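Local coordinates for transglutaminase elicitor (Phytophthora sojae, PDB 3TW5), which probably catalyses the cross-linking of glutamine and lysine side chains in proteins and acts as an elicitor of plant innate immunity, at residues T219-V224 with F332-K337; N232-G237 with S278-T283; A203-A208 with D328-L333; S35-P40 with S132-L137; D25-G30 with L213-S218. The protein carries 1 engineered substitution. All coordinates share one frame; numbering follows the deposited sequence.

Contact 1 of 5, residues T219-V224 with F332-K337; sequences TFVADV and FLWLPK
Val221 packs over one face of the Trp334 indole, its CB offset toward the rim, 3.7 Å from the centroid of the five-membered ring and 20° off the normal, while CG1 approaches NE1 and CZ2. The two side chains point the same way. Trp334 has CG between its backbone N and carbonyl carbon (chi1 61°), which brings the indole back across the neighbouring strand. The NE1 bond to Asn232 OD1 probably sets the rotation of the indole, with Val221 against one face. The backbones form an antiparallel hydrogen-bonded pair, Val221 N to Trp334 O at 2.7 Å and Trp334 N to Val221 O at 3.0 Å. On the other sheet face, Leu333 CD2 stands over the Phe220 ring, 3.9 Å from its centroid, and Leu333 CG touches CE1 of that ring. Phe332 repeats the theme, with Asp223 CB 3.8 Å from its centroid and the carboxylate plane turned 43° from the ring. Asp223 OD1 is engaged by Thr225 OG1 and Trp231 N. These are cross-strand neighbours of an antiparallel sheet, in which 221-223 lies between 333-336 and 232-246, with helices 202-215 and 128-137 touching its side chains.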
# COMPACT_ATOMS: atom_id res chain seq x y z
N THR A 219 -3.47 8.87 -7.05
CA THR A 219 -2.96 7.50 -6.96
C THR A 219 -3.78 6.64 -5.98
O THR A 219 -4.75 7.12 -5.38
CB THR A 219 -1.45 7.47 -6.62
OG1 THR A 219 -0.96 6.12 -6.73
CG2 THR A 219 -1.17 8.00 -5.22
N PHE A 220 -3.40 5.37 -5.84
CA PHE A 220 -4.12 4.42 -4.99
C PHE A 220 -3.20 3.42 -4.29
O PHE A 220 -1.98 3.49 -4.43
CB PHE A 220 -5.20 3.68 -5.79
CG PHE A 220 -4.69 3.01 -7.04
CD1 PHE A 220 -4.09 1.75 -6.98
CD2 PHE A 220 -4.83 3.63 -8.28
CE1 PHE A 220 -3.63 1.13 -8.14
CE2 PHE A 220 -4.37 3.01 -9.44
CZ PHE A 220 -3.77 1.76 -9.37
N VAL A 221 -3.81 2.51 -3.52
CA VAL A 221 -3.09 1.45 -2.83
C VAL A 221 -3.50 0.11 -3.44
O VAL A 221 -4.68 -0.13 -3.70
CB VAL A 221 -3.41 1.44 -1.31
CG1 VAL A 221 -2.60 0.38 -0.59
CG2 VAL A 221 -3.15 2.81 -0.70
N ALA A 222 -2.52 -0.76 -3.67
CA ALA A 222 -2.75 -2.05 -4.32
C ALA A 222 -2.18 -3.22 -3.54
O ALA A 222 -1.16 -3.08 -2.86
CB ALA A 222 -2.17 -2.03 -5.73
N ASP A 223 -2.86 -4.37 -3.62
CA ASP A 223 -2.30 -5.63 -3.15
C ASP A 223 -1.58 -6.28 -4.31
O ASP A 223 -2.20 -6.68 -5.29
CB ASP A 223 -3.39 -6.57 -2.61
CG ASP A 223 -2.83 -7.91 -2.12
OD1 ASP A 223 -1.60 -8.05 -1.97
OD2 ASP A 223 -3.64 -8.83 -1.87
N VAL A 224 -0.26 -6.38 -4.19
CA VAL A 224 0.57 -6.81 -5.31
C VAL A 224 1.08 -8.26 -5.21
O VAL A 224 1.80 -8.73 -6.09
CB VAL A 224 1.76 -5.85 -5.54
CG1 VAL A 224 1.25 -4.49 -5.99
CG2 VAL A 224 2.61 -5.72 -4.27
N PHE A 332 -6.98 -6.14 -5.18
CA PHE A 332 -7.85 -4.98 -5.00
C PHE A 332 -7.12 -3.65 -5.13
O PHE A 332 -5.89 -3.59 -5.02
CB PHE A 332 -8.58 -5.05 -3.65
CG PHE A 332 -7.69 -5.37 -2.49
CD1 PHE A 332 -6.86 -4.40 -1.94
CD2 PHE A 332 -7.69 -6.64 -1.92
CE1 PHE A 332 -6.03 -4.69 -0.85
CE2 PHE A 332 -6.87 -6.95 -0.84
CZ PHE A 332 -6.04 -5.97 -0.30
N LEU A 333 -7.88 -2.59 -5.39
CA LEU A 333 -7.38 -1.22 -5.45
C LEU A 333 -8.22 -0.35 -4.53
O LEU A 333 -9.45 -0.42 -4.57
CB LEU A 333 -7.49 -0.68 -6.88
CG LEU A 333 -6.43 -0.90 -7.97
CD1 LEU A 333 -6.09 -2.36 -8.21
CD2 LEU A 333 -6.90 -0.25 -9.27
N TRP A 334 -7.57 0.47 -3.71
CA TRP A 334 -8.31 1.41 -2.87
C TRP A 334 -7.61 2.75 -2.68
O TRP A 334 -6.39 2.84 -2.72
CB TRP A 334 -8.67 0.79 -1.51
CG TRP A 334 -7.51 0.35 -0.67
CD1 TRP A 334 -6.83 -0.83 -0.77
CD2 TRP A 334 -6.92 1.07 0.42
NE1 TRP A 334 -5.84 -0.89 0.19
CE2 TRP A 334 -5.87 0.26 0.93
CE3 TRP A 334 -7.16 2.31 1.01
CZ2 TRP A 334 -5.08 0.67 2.01
CZ3 TRP A 334 -6.37 2.71 2.08
CH2 TRP A 334 -5.34 1.89 2.56
N LEU A 335 -8.42 3.79 -2.50
CA LEU A 335 -7.92 5.15 -2.26
C LEU A 335 -8.40 5.65 -0.90
O LEU A 335 -9.56 5.46 -0.54
CB LEU A 335 -8.41 6.12 -3.34
CG LEU A 335 -8.25 5.79 -4.82
CD1 LEU A 335 -9.45 5.00 -5.33
CD2 LEU A 335 -8.10 7.08 -5.61
N PRO A 336 -7.50 6.30 -0.14
CA PRO A 336 -7.95 7.01 1.06
C PRO A 336 -8.60 8.34 0.67
O PRO A 336 -7.99 9.14 -0.04
CB PRO A 336 -6.65 7.23 1.84
CG PRO A 336 -5.58 7.24 0.82
CD PRO A 336 -6.03 6.31 -0.27
N LYS A 337 -9.84 8.55 1.12
CA LYS A 337 -10.60 9.76 0.77
C LYS A 337 -9.94 11.03 1.29
O LYS A 337 -9.86 12.03 0.56
CB LYS A 337 -12.03 9.67 1.31
CG LYS A 337 -12.97 8.78 0.52
CD LYS A 337 -14.41 9.03 0.95
CE LYS A 337 -15.38 8.09 0.25
NZ LYS A 337 -16.80 8.42 0.58

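Contact 2 of 5, residues N232-G237 with S278-T283; sequences NQPVRG and SWIYET
The indole of Trp279 meets Gln233 at CD1, where Gln233 CB approaches obliquely to 3.5 Å and CG follows at 3.6 Å; the Gln233 amide is turned 47° from the ring. A second flat pair forms where that amide and the Glu282 carboxylate stand almost perpendicular, 84° apart. Nearby, strands 232-246 and 269-280 of the antiparallel sheet carry a classic beta bulge. Val235 and Trp279 make a non-hydrogen-bonded pair; one step on, Arg236 and Gly237 both face Ser278, shifting the register by one residue. Before the bulge the strands are tied by Ile280 N to Pro234 O at 3.1 Å. Alongside, the Pro234 ring crosses Ile280 at about a right angle, and Ile280 CD1 reaches Arg236 CB at 3.8 Å. Arg236 then runs on fully extended, with CG opposite its backbone N (chi1 -171°), so that NH1 finds Thr299 OG1 on the next strand. Within the bulge, Ser278 N also donates to Gly237 O at 2.8 Å. Two donors grip a single acceptor at the centre: Ser278 O takes Arg236 N at 2.6 Å and Gly237 N at 3.2 Å.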
# COMPACT_ATOMS: atom_id res chain seq x y z
N ASN A 232 0.01 -4.31 1.21
CA ASN A 232 -0.40 -3.00 0.71
C ASN A 232 0.80 -2.15 0.34
O ASN A 232 1.73 -2.00 1.13
CB ASN A 232 -1.28 -2.27 1.73
CG ASN A 232 -2.63 -2.92 1.91
OD1 ASN A 232 -3.62 -2.49 1.33
ND2 ASN A 232 -2.67 -3.97 2.73
N GLN A 233 0.76 -1.59 -0.87
CA GLN A 233 1.82 -0.70 -1.35
C GLN A 233 1.17 0.51 -2.01
O GLN A 233 0.20 0.36 -2.75
CB GLN A 233 2.72 -1.41 -2.37
CG GLN A 233 3.07 -2.87 -2.08
CD GLN A 233 4.08 -3.05 -0.96
OE1 GLN A 233 4.93 -2.19 -0.72
NE2 GLN A 233 3.99 -4.17 -0.26
N PRO A 234 1.71 1.72 -1.76
CA PRO A 234 1.21 2.90 -2.46
C PRO A 234 1.78 2.96 -3.88
O PRO A 234 2.99 2.79 -4.07
CB PRO A 234 1.74 4.06 -1.61
CG PRO A 234 2.98 3.53 -0.99
CD PRO A 234 2.77 2.06 -0.79
N VAL A 235 0.91 3.20 -4.86
CA VAL A 235 1.33 3.23 -6.26
C VAL A 235 1.98 4.57 -6.63
O VAL A 235 1.50 5.63 -6.22
CB VAL A 235 0.14 2.89 -7.21
CG1 VAL A 235 0.52 3.11 -8.67
CG2 VAL A 235 -0.30 1.45 -7.00
N ARG A 236 3.07 4.50 -7.38
CA ARG A 236 3.75 5.69 -7.87
C ARG A 236 3.38 6.00 -9.32
O ARG A 236 3.28 7.17 -9.70
CB ARG A 236 5.27 5.54 -7.75
CG ARG A 236 6.04 6.82 -8.03
CD ARG A 236 7.53 6.57 -8.04
NE ARG A 236 8.28 7.79 -8.37
CZ ARG A 236 9.61 7.87 -8.35
NH1 ARG A 236 10.35 6.82 -8.03
NH2 ARG A 236 10.20 9.02 -8.67
N GLY A 237 3.19 4.96 -10.13
CA GLY A 237 2.91 5.16 -11.54
C GLY A 237 2.42 3.96 -12.32
O GLY A 237 2.52 2.81 -11.87
N SER A 278 3.89 0.58 -10.96
CA SER A 278 5.06 0.91 -10.16
C SER A 278 4.66 1.36 -8.76
O SER A 278 3.87 2.29 -8.60
CB SER A 278 5.89 1.99 -10.85
OG SER A 278 6.17 1.64 -12.19
N TRP A 279 5.21 0.70 -7.75
CA TRP A 279 4.88 1.02 -6.36
C TRP A 279 6.12 1.15 -5.48
O TRP A 279 7.21 0.73 -5.86
CB TRP A 279 3.94 -0.03 -5.78
CG TRP A 279 4.51 -1.41 -5.74
CD1 TRP A 279 5.28 -1.94 -4.75
CD2 TRP A 279 4.34 -2.44 -6.72
NE1 TRP A 279 5.60 -3.24 -5.05
CE2 TRP A 279 5.04 -3.58 -6.25
CE3 TRP A 279 3.66 -2.52 -7.94
CZ2 TRP A 279 5.09 -4.78 -6.97
CZ3 TRP A 279 3.71 -3.71 -8.65
CH2 TRP A 279 4.42 -4.83 -8.16
N ILE A 280 5.91 1.73 -4.30
CA ILE A 280 6.97 1.95 -3.33
C ILE A 280 7.04 0.78 -2.36
O ILE A 280 6.00 0.27 -1.94
CB ILE A 280 6.72 3.26 -2.54
CG1 ILE A 280 6.29 4.40 -3.47
CG2 ILE A 280 7.94 3.64 -1.71
CD1 ILE A 280 7.29 4.77 -4.58
N TYR A 281 8.25 0.34 -2.02
CA TYR A 281 8.40 -0.74 -1.05
C TYR A 281 9.09 -0.31 0.26
O TYR A 281 9.64 0.79 0.35
CB TYR A 281 9.02 -2.01 -1.67
CG TYR A 281 10.48 -1.91 -2.08
CD1 TYR A 281 11.49 -2.39 -1.23
CD2 TYR A 281 10.85 -1.39 -3.31
CE1 TYR A 281 12.83 -2.33 -1.60
CE2 TYR A 281 12.19 -1.32 -3.70
CZ TYR A 281 13.18 -1.79 -2.84
OH TYR A 281 14.50 -1.72 -3.21
N GLU A 282 9.06 -1.20 1.25
CA GLU A 282 9.48 -0.89 2.62
C GLU A 282 10.99 -0.71 2.80
O GLU A 282 11.79 -1.39 2.16
CB GLU A 282 8.99 -1.99 3.58
CG GLU A 282 7.46 -2.06 3.75
CD GLU A 282 6.75 -2.85 2.64
OE1 GLU A 282 7.42 -3.34 1.71
OE2 GLU A 282 5.51 -2.97 2.71
N THR A 283 11.35 0.23 3.68
CA THR A 283 12.75 0.47 4.06
C THR A 283 12.85 1.23 5.39
O THR A 283 11.94 1.99 5.74
CB THR A 283 13.54 1.25 2.97
OG1 THR A 283 14.91 1.40 3.37
CG2 THR A 283 12.93 2.62 2.72

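Contact 3 of 5, residues A203-A208 with D328-L333; sequences AYFHIA and DHPDFL
Leu333 and Pro330 bear against one side of helix 202-215, an example of a helix packed on a loop, 328-332, and on the first residue of the strand that follows it, 333-336. Between aliphatic groups, Leu333 CD2 comes to 3.9 Å from Ala208 CB. Contacts with rings form the rest. Leu333 CD2 lies obliquely beside the Tyr204 ring, one face of which is occupied by Ala208 CB a helical turn later. The other branch of Leu333, CD1, meets the Phe205 ring at the edge, 4.5 Å from CD1 of that ring. Phe205 has CG opposite its backbone N (chi1 174°), a setting that carries the ring out from the helix to Pro330, whose pyrrolidine it crosses at about a right angle. Polar links serve the surroundings. Tyr204 OH bonds Thr175 OG1, and the same hydroxyl of Thr175 is bonded to Leu333 O, so helix and strand share a partner. At the Pro330 end the closest approach is Phe205 CE1 to Pro330 CG at 4.1 Å.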
# COMPACT_ATOMS: atom_id res chain seq x y z
N ALA A 203 -9.91 -5.23 -17.44
CA ALA A 203 -10.56 -4.05 -17.99
C ALA A 203 -10.63 -2.97 -16.92
O ALA A 203 -10.23 -1.83 -17.15
CB ALA A 203 -11.95 -4.38 -18.50
N TYR A 204 -11.13 -3.35 -15.74
CA TYR A 204 -11.20 -2.42 -14.63
C TYR A 204 -9.80 -1.93 -14.23
O TYR A 204 -9.60 -0.74 -14.02
CB TYR A 204 -11.95 -3.01 -13.42
CG TYR A 204 -11.89 -2.08 -12.24
CD1 TYR A 204 -12.59 -0.88 -12.25
CD2 TYR A 204 -11.09 -2.37 -11.14
CE1 TYR A 204 -12.52 0.01 -11.19
CE2 TYR A 204 -11.01 -1.49 -10.07
CZ TYR A 204 -11.73 -0.30 -10.10
OH TYR A 204 -11.65 0.57 -9.05
N PHE A 205 -8.85 -2.85 -14.14
CA PHE A 205 -7.47 -2.50 -13.79
C PHE A 205 -6.93 -1.38 -14.69
O PHE A 205 -6.44 -0.37 -14.19
CB PHE A 205 -6.56 -3.74 -13.84
CG PHE A 205 -5.10 -3.42 -13.64
CD1 PHE A 205 -4.61 -3.09 -12.38
CD2 PHE A 205 -4.22 -3.45 -14.71
CE1 PHE A 205 -3.26 -2.80 -12.19
CE2 PHE A 205 -2.87 -3.16 -14.53
CZ PHE A 205 -2.39 -2.83 -13.27
N HIS A 206 -7.03 -1.58 -16.00
CA HIS A 206 -6.53 -0.60 -16.98
C HIS A 206 -7.27 0.73 -16.86
O HIS A 206 -6.64 1.78 -16.74
CB HIS A 206 -6.63 -1.15 -18.41
CG HIS A 206 -5.88 -0.34 -19.42
ND1 HIS A 206 -4.56 -0.58 -19.75
CD2 HIS A 206 -6.26 0.71 -20.19
CE1 HIS A 206 -4.16 0.29 -20.66
NE2 HIS A 206 -5.18 1.08 -20.95
N ILE A 207 -8.61 0.68 -16.88
CA ILE A 207 -9.45 1.88 -16.80
C ILE A 207 -9.14 2.70 -15.54
O ILE A 207 -8.96 3.91 -15.62
CB ILE A 207 -10.96 1.53 -16.87
CG1 ILE A 207 -11.31 0.99 -18.27
CG2 ILE A 207 -11.83 2.75 -16.54
CD1 ILE A 207 -12.62 0.21 -18.32
N ALA A 208 -9.07 2.02 -14.39
CA ALA A 208 -8.77 2.68 -13.12
C ALA A 208 -7.36 3.28 -13.11
O ALA A 208 -7.20 4.45 -12.78
CB ALA A 208 -8.95 1.71 -11.95
N ASP A 328 -1.02 -13.95 -11.13
CA ASP A 328 -0.20 -12.87 -10.57
C ASP A 328 -0.70 -11.48 -10.98
O ASP A 328 -0.11 -10.82 -11.84
CB ASP A 328 1.26 -13.08 -10.97
CG ASP A 328 2.21 -12.14 -10.24
OD1 ASP A 328 1.84 -11.61 -9.17
OD2 ASP A 328 3.34 -11.95 -10.74
N HIS A 329 -1.78 -11.05 -10.35
CA HIS A 329 -2.37 -9.74 -10.59
C HIS A 329 -2.98 -9.19 -9.30
O HIS A 329 -3.41 -9.97 -8.44
CB HIS A 329 -3.41 -9.80 -11.71
CG HIS A 329 -4.62 -10.62 -11.38
ND1 HIS A 329 -5.76 -10.08 -10.82
CD2 HIS A 329 -4.88 -11.94 -11.54
CE1 HIS A 329 -6.66 -11.03 -10.65
NE2 HIS A 329 -6.15 -12.17 -11.08
N PRO A 330 -3.03 -7.85 -9.15
CA PRO A 330 -3.54 -7.22 -7.92
C PRO A 330 -4.95 -7.68 -7.54
O PRO A 330 -5.83 -7.78 -8.40
CB PRO A 330 -3.55 -5.73 -8.27
CG PRO A 330 -2.50 -5.58 -9.30
CD PRO A 330 -2.58 -6.83 -10.12
N ASP A 331 -5.14 -7.98 -6.25
CA ASP A 331 -6.42 -8.44 -5.74
C ASP A 331 -7.44 -7.31 -5.63
O ASP A 331 -8.62 -7.50 -5.95
CB ASP A 331 -6.26 -9.14 -4.39
CG ASP A 331 -5.88 -10.61 -4.53
OD1 ASP A 331 -6.37 -11.29 -5.46
OD2 ASP A 331 -5.09 -11.11 -3.69
N PHE A 332 -6.98 -6.14 -5.18
CA PHE A 332 -7.85 -4.98 -5.00
C PHE A 332 -7.12 -3.65 -5.13
O PHE A 332 -5.89 -3.59 -5.02
CB PHE A 332 -8.58 -5.05 -3.65
CG PHE A 332 -7.69 -5.37 -2.49
CD1 PHE A 332 -6.86 -4.40 -1.94
CD2 PHE A 332 -7.69 -6.64 -1.92
CE1 PHE A 332 -6.03 -4.69 -0.85
CE2 PHE A 332 -6.87 -6.95 -0.84
CZ PHE A 332 -6.04 -5.97 -0.30
N LEU A 333 -7.88 -2.59 -5.39
CA LEU A 333 -7.38 -1.22 -5.45
C LEU A 333 -8.22 -0.35 -4.53
O LEU A 333 -9.45 -0.42 -4.57
CB LEU A 333 -7.49 -0.68 -6.88
CG LEU A 333 -6.43 -0.90 -7.97
CD1 LEU A 333 -6.09 -2.36 -8.21
CD2 LEU A 333 -6.90 -0.25 -9.27

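Contact 4 of 5, residues S35-P40 with S132-L137; sequences SPWAGP and SPAAIL
Pro36 is where the loop 35-40 first meets helix 128-137, its CB 3.8 Å from Ala135 CB and its CG 4.0 Å from Ile136 CG1, with the proline and isoleucine side chains running alongside each other. Pro36 CA also points a C-H at Ala135 O, 3.4 Å away. Ser35 OG, one residue earlier, donates to Pro36 O, which probably steadies the loop. Trp37 comes next and supplies the flat surface: Ala135 CA lies over one face of its five-membered ring, 3.5 Å from the centroid and 17° off the normal. CG sits between the backbone N and carbonyl carbon (chi1 46°), which folds the indole over the helix backbone, and CZ2 reaches Ala134 CB at 3.9 Å. Trp37 O comes close to Ala135 CB and accepts from Trp131 NE1. Past Trp37 the loop leaves the helix, and Ala38 O takes a bond from Lys158 NZ. The loop after strand 29-31 is thereby packed on helix 128-137 beside strand 232-246, where Pro36 touches Pro234. The contact is essentially van der Waals in character: two alanines let the indole lie close upon the helix, while a bond to Glu138 O satisfies the buried indole N-H and probably fixes the rotation of the ring.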
# COMPACT_ATOMS: atom_id res chain seq x y z
N SER A 35 5.95 11.64 -5.34
CA SER A 35 5.87 10.21 -5.07
C SER A 35 5.49 9.95 -3.62
O SER A 35 5.91 10.69 -2.73
CB SER A 35 7.21 9.54 -5.39
OG SER A 35 7.20 8.17 -5.00
N PRO A 36 4.68 8.90 -3.38
CA PRO A 36 4.47 8.46 -2.00
C PRO A 36 5.81 8.05 -1.39
O PRO A 36 6.64 7.44 -2.08
CB PRO A 36 3.56 7.24 -2.17
CG PRO A 36 2.86 7.46 -3.45
CD PRO A 36 3.85 8.14 -4.33
N TRP A 37 6.03 8.39 -0.13
CA TRP A 37 7.31 8.11 0.52
C TRP A 37 7.48 6.67 0.97
O TRP A 37 6.50 5.97 1.23
CB TRP A 37 7.57 9.07 1.68
CG TRP A 37 6.43 9.29 2.64
CD1 TRP A 37 5.52 10.31 2.60
CD2 TRP A 37 6.10 8.50 3.78
NE1 TRP A 37 4.63 10.20 3.64
CE2 TRP A 37 4.96 9.10 4.39
CE3 TRP A 37 6.64 7.34 4.36
CZ2 TRP A 37 4.36 8.57 5.53
CZ3 TRP A 37 6.04 6.82 5.50
CH2 TRP A 37 4.91 7.44 6.08
N ALA A 38 8.73 6.22 1.05
CA ALA A 38 9.03 4.87 1.49
C ALA A 38 9.12 4.81 3.01
O ALA A 38 9.55 5.76 3.66
CB ALA A 38 10.33 4.39 0.87
N GLY A 39 8.69 3.68 3.56
CA GLY A 39 8.70 3.44 5.00
C GLY A 39 8.36 2.00 5.28
O GLY A 39 7.79 1.32 4.42
N PRO A 40 8.69 1.50 6.48
CA PRO A 40 8.43 0.09 6.75
C PRO A 40 6.98 -0.18 7.14
O PRO A 40 6.21 0.75 7.38
CB PRO A 40 9.36 -0.22 7.92
CG PRO A 40 9.56 1.07 8.61
CD PRO A 40 9.23 2.20 7.66
N SER A 132 0.78 2.86 3.67
CA SER A 132 0.48 3.19 2.28
C SER A 132 -0.33 4.48 2.10
O SER A 132 0.09 5.37 1.37
CB SER A 132 -0.21 2.02 1.57
OG SER A 132 0.55 0.83 1.71
N PRO A 133 -1.50 4.60 2.78
CA PRO A 133 -2.25 5.84 2.66
C PRO A 133 -1.53 7.04 3.27
O PRO A 133 -1.71 8.16 2.81
CB PRO A 133 -3.55 5.55 3.42
CG PRO A 133 -3.21 4.44 4.33
CD PRO A 133 -2.22 3.61 3.60
N ALA A 134 -0.71 6.80 4.30
CA ALA A 134 0.10 7.85 4.91
C ALA A 134 1.18 8.32 3.93
O ALA A 134 1.43 9.52 3.82
CB ALA A 134 0.71 7.38 6.21
N ALA A 135 1.78 7.37 3.22
CA ALA A 135 2.75 7.68 2.17
C ALA A 135 2.16 8.62 1.11
O ALA A 135 2.81 9.58 0.69
CB ALA A 135 3.26 6.41 1.53
N ILE A 136 0.93 8.35 0.71
CA ILE A 136 0.23 9.16 -0.28
C ILE A 136 -0.17 10.53 0.30
O ILE A 136 0.35 11.56 -0.14
CB ILE A 136 -1.02 8.43 -0.85
CG1 ILE A 136 -0.61 7.12 -1.52
CG2 ILE A 136 -1.78 9.33 -1.82
CD1 ILE A 136 -1.73 6.11 -1.66
N LEU A 137 -1.07 10.52 1.28
CA LEU A 137 -1.70 11.75 1.77
C LEU A 137 -0.77 12.67 2.56
O LEU A 137 -0.94 13.89 2.53
CB LEU A 137 -2.94 11.43 2.61
CG LEU A 137 -4.13 10.74 1.96
CD1 LEU A 137 -5.12 10.34 3.04
CD2 LEU A 137 -4.81 11.61 0.90

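Contact 5 of 5, residues D25-G30 with L213-S218; sequences DLPTVG and LGKLNS
Pro27 and Gly30 press against the last turn of helix 202-215 by van der Waals contact. Pro27 CG lies 3.8 Å from Gly214 CA, and Pro27 CD is 4.0 Å from Lys215 CG, the proline ring crossing the lysine chain at about a right angle. Gly30 and Gly214 approach backbone to backbone, CA to CA at 4.0 Å, a spacing that two residues without side chains permit. Gly30 CA also comes within 3.5 Å of Leu213 O, and Leu213 CB lies 3.6 Å from Gly30 O. Lys215 bends at its last two torsions (chi3 and chi4 both 85°), which turns NZ back toward the Asp25 backbone instead of reaching straight outward. In the next shell, Leu213 CD2 packs on Phe220 and on Val235 of strand 232-246, and CD1 lies near Thr219 and Gly237, while Leu26 fills against His206, Ala210 and Asn211 further up the same helix. Backbone bonds, Thr28 with Val240 and Gly30 with Phe238, tie residues 25-30 to strand 232-246. The whole is a helix end packed on a sheet strand: the pi-type final turn of helix 202-215 meets strand 29-31 of the antiparallel sheet, glycine facing glycine.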
# COMPACT_ATOMS: atom_id res chain seq x y z
N ASP A 25 -8.39 7.03 -26.22
CA ASP A 25 -8.40 8.32 -25.54
C ASP A 25 -7.75 8.29 -24.15
O ASP A 25 -7.57 9.33 -23.52
CB ASP A 25 -9.84 8.85 -25.43
CG ASP A 25 -10.47 9.14 -26.79
OD1 ASP A 25 -9.71 9.28 -27.78
OD2 ASP A 25 -11.71 9.22 -26.86
N LEU A 26 -7.39 7.09 -23.69
CA LEU A 26 -6.72 6.94 -22.40
C LEU A 26 -5.23 7.27 -22.51
O LEU A 26 -4.62 7.02 -23.55
CB LEU A 26 -6.88 5.52 -21.86
CG LEU A 26 -8.24 5.10 -21.29
CD1 LEU A 26 -8.24 3.61 -21.03
CD2 LEU A 26 -8.59 5.86 -20.02
N PRO A 27 -4.65 7.85 -21.44
CA PRO A 27 -3.21 8.05 -21.43
C PRO A 27 -2.46 6.72 -21.32
O PRO A 27 -3.02 5.74 -20.82
CB PRO A 27 -2.98 8.90 -20.17
CG PRO A 27 -4.15 8.61 -19.30
CD PRO A 27 -5.30 8.39 -20.23
N THR A 28 -1.23 6.69 -21.81
CA THR A 28 -0.41 5.48 -21.78
C THR A 28 0.66 5.58 -20.70
O THR A 28 1.46 4.66 -20.51
CB THR A 28 0.24 5.21 -23.15
OG1 THR A 28 1.11 6.30 -23.48
CG2 THR A 28 -0.81 5.06 -24.23
N VAL A 29 0.67 6.71 -20.00
CA VAL A 29 1.59 6.95 -18.90
C VAL A 29 0.95 7.90 -17.87
O VAL A 29 0.31 8.89 -18.24
CB VAL A 29 2.97 7.50 -19.40
CG1 VAL A 29 2.81 8.82 -20.16
CG2 VAL A 29 3.97 7.64 -18.26
N GLY A 30 1.12 7.56 -16.60
CA GLY A 30 0.65 8.40 -15.51
C GLY A 30 1.55 8.22 -14.31
O GLY A 30 1.69 7.12 -13.79
N LEU A 213 -4.04 7.66 -12.21
CA LEU A 213 -2.65 8.11 -12.37
C LEU A 213 -2.48 9.12 -13.51
O LEU A 213 -1.67 10.04 -13.41
CB LEU A 213 -1.70 6.93 -12.58
CG LEU A 213 -1.13 6.08 -11.44
CD1 LEU A 213 -0.50 6.92 -10.33
CD2 LEU A 213 -2.15 5.13 -10.87
N GLY A 214 -3.23 8.94 -14.59
CA GLY A 214 -3.06 9.73 -15.81
C GLY A 214 -3.90 10.99 -15.93
O GLY A 214 -3.37 12.08 -16.10
N LYS A 215 -5.22 10.83 -15.83
CA LYS A 215 -6.16 11.94 -16.03
C LYS A 215 -6.49 12.75 -14.77
O LYS A 215 -6.79 13.93 -14.86
CB LYS A 215 -7.46 11.44 -16.67
CG LYS A 215 -7.35 11.07 -18.14
CD LYS A 215 -8.64 10.42 -18.63
CE LYS A 215 -9.67 11.46 -19.07
NZ LYS A 215 -9.46 11.89 -20.48
N LEU A 216 -6.42 12.11 -13.61
CA LEU A 216 -6.94 12.72 -12.38
C LEU A 216 -5.86 13.16 -11.38
O LEU A 216 -6.19 13.56 -10.26
CB LEU A 216 -7.96 11.79 -11.71
CG LEU A 216 -9.21 11.42 -12.52
CD1 LEU A 216 -9.91 10.21 -11.92
CD2 LEU A 216 -10.18 12.60 -12.64
N ASN A 217 -4.59 13.09 -11.79
CA ASN A 217 -3.45 13.51 -10.96
C ASN A 217 -3.48 12.92 -9.54
O ASN A 217 -3.16 13.61 -8.56
CB ASN A 217 -3.35 15.05 -10.92
CG ASN A 217 -2.96 15.65 -12.26
OD1 ASN A 217 -1.97 15.24 -12.88
ND2 ASN A 217 -3.72 16.64 -12.71
N SER A 218 -3.86 11.65 -9.45
CA SER A 218 -4.04 10.98 -8.17
C SER A 218 -3.39 9.59 -8.18
O SER A 218 -2.80 9.18 -9.18
CB SER A 218 -5.54 10.88 -7.85
OG SER A 218 -5.77 10.24 -6.61

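Overall arrangement
Read from the N terminus, contact 5 opens first at 25-30 and contact 4 opens just after, at 35-40. Contact 4 closes at 132-137, nested in the longer loop that contact 5 closes at 213-218. Before that closure, 203-208 begins contact 3, so contacts 3 and 5 cross on helix 202-215. Contact 1 opens at 219-224, and contact 2, from 232-237 to 278-283, lies nested within the loops of contacts 1 and 3. Those two end together on 328-337, sharing Phe332 and Leu333. Contacts 1 and 2 join through neighbouring strands of one antiparallel sheet; contact 5 brings helix 202-215 to it, and contact 4 sets helix 128-137 beside it.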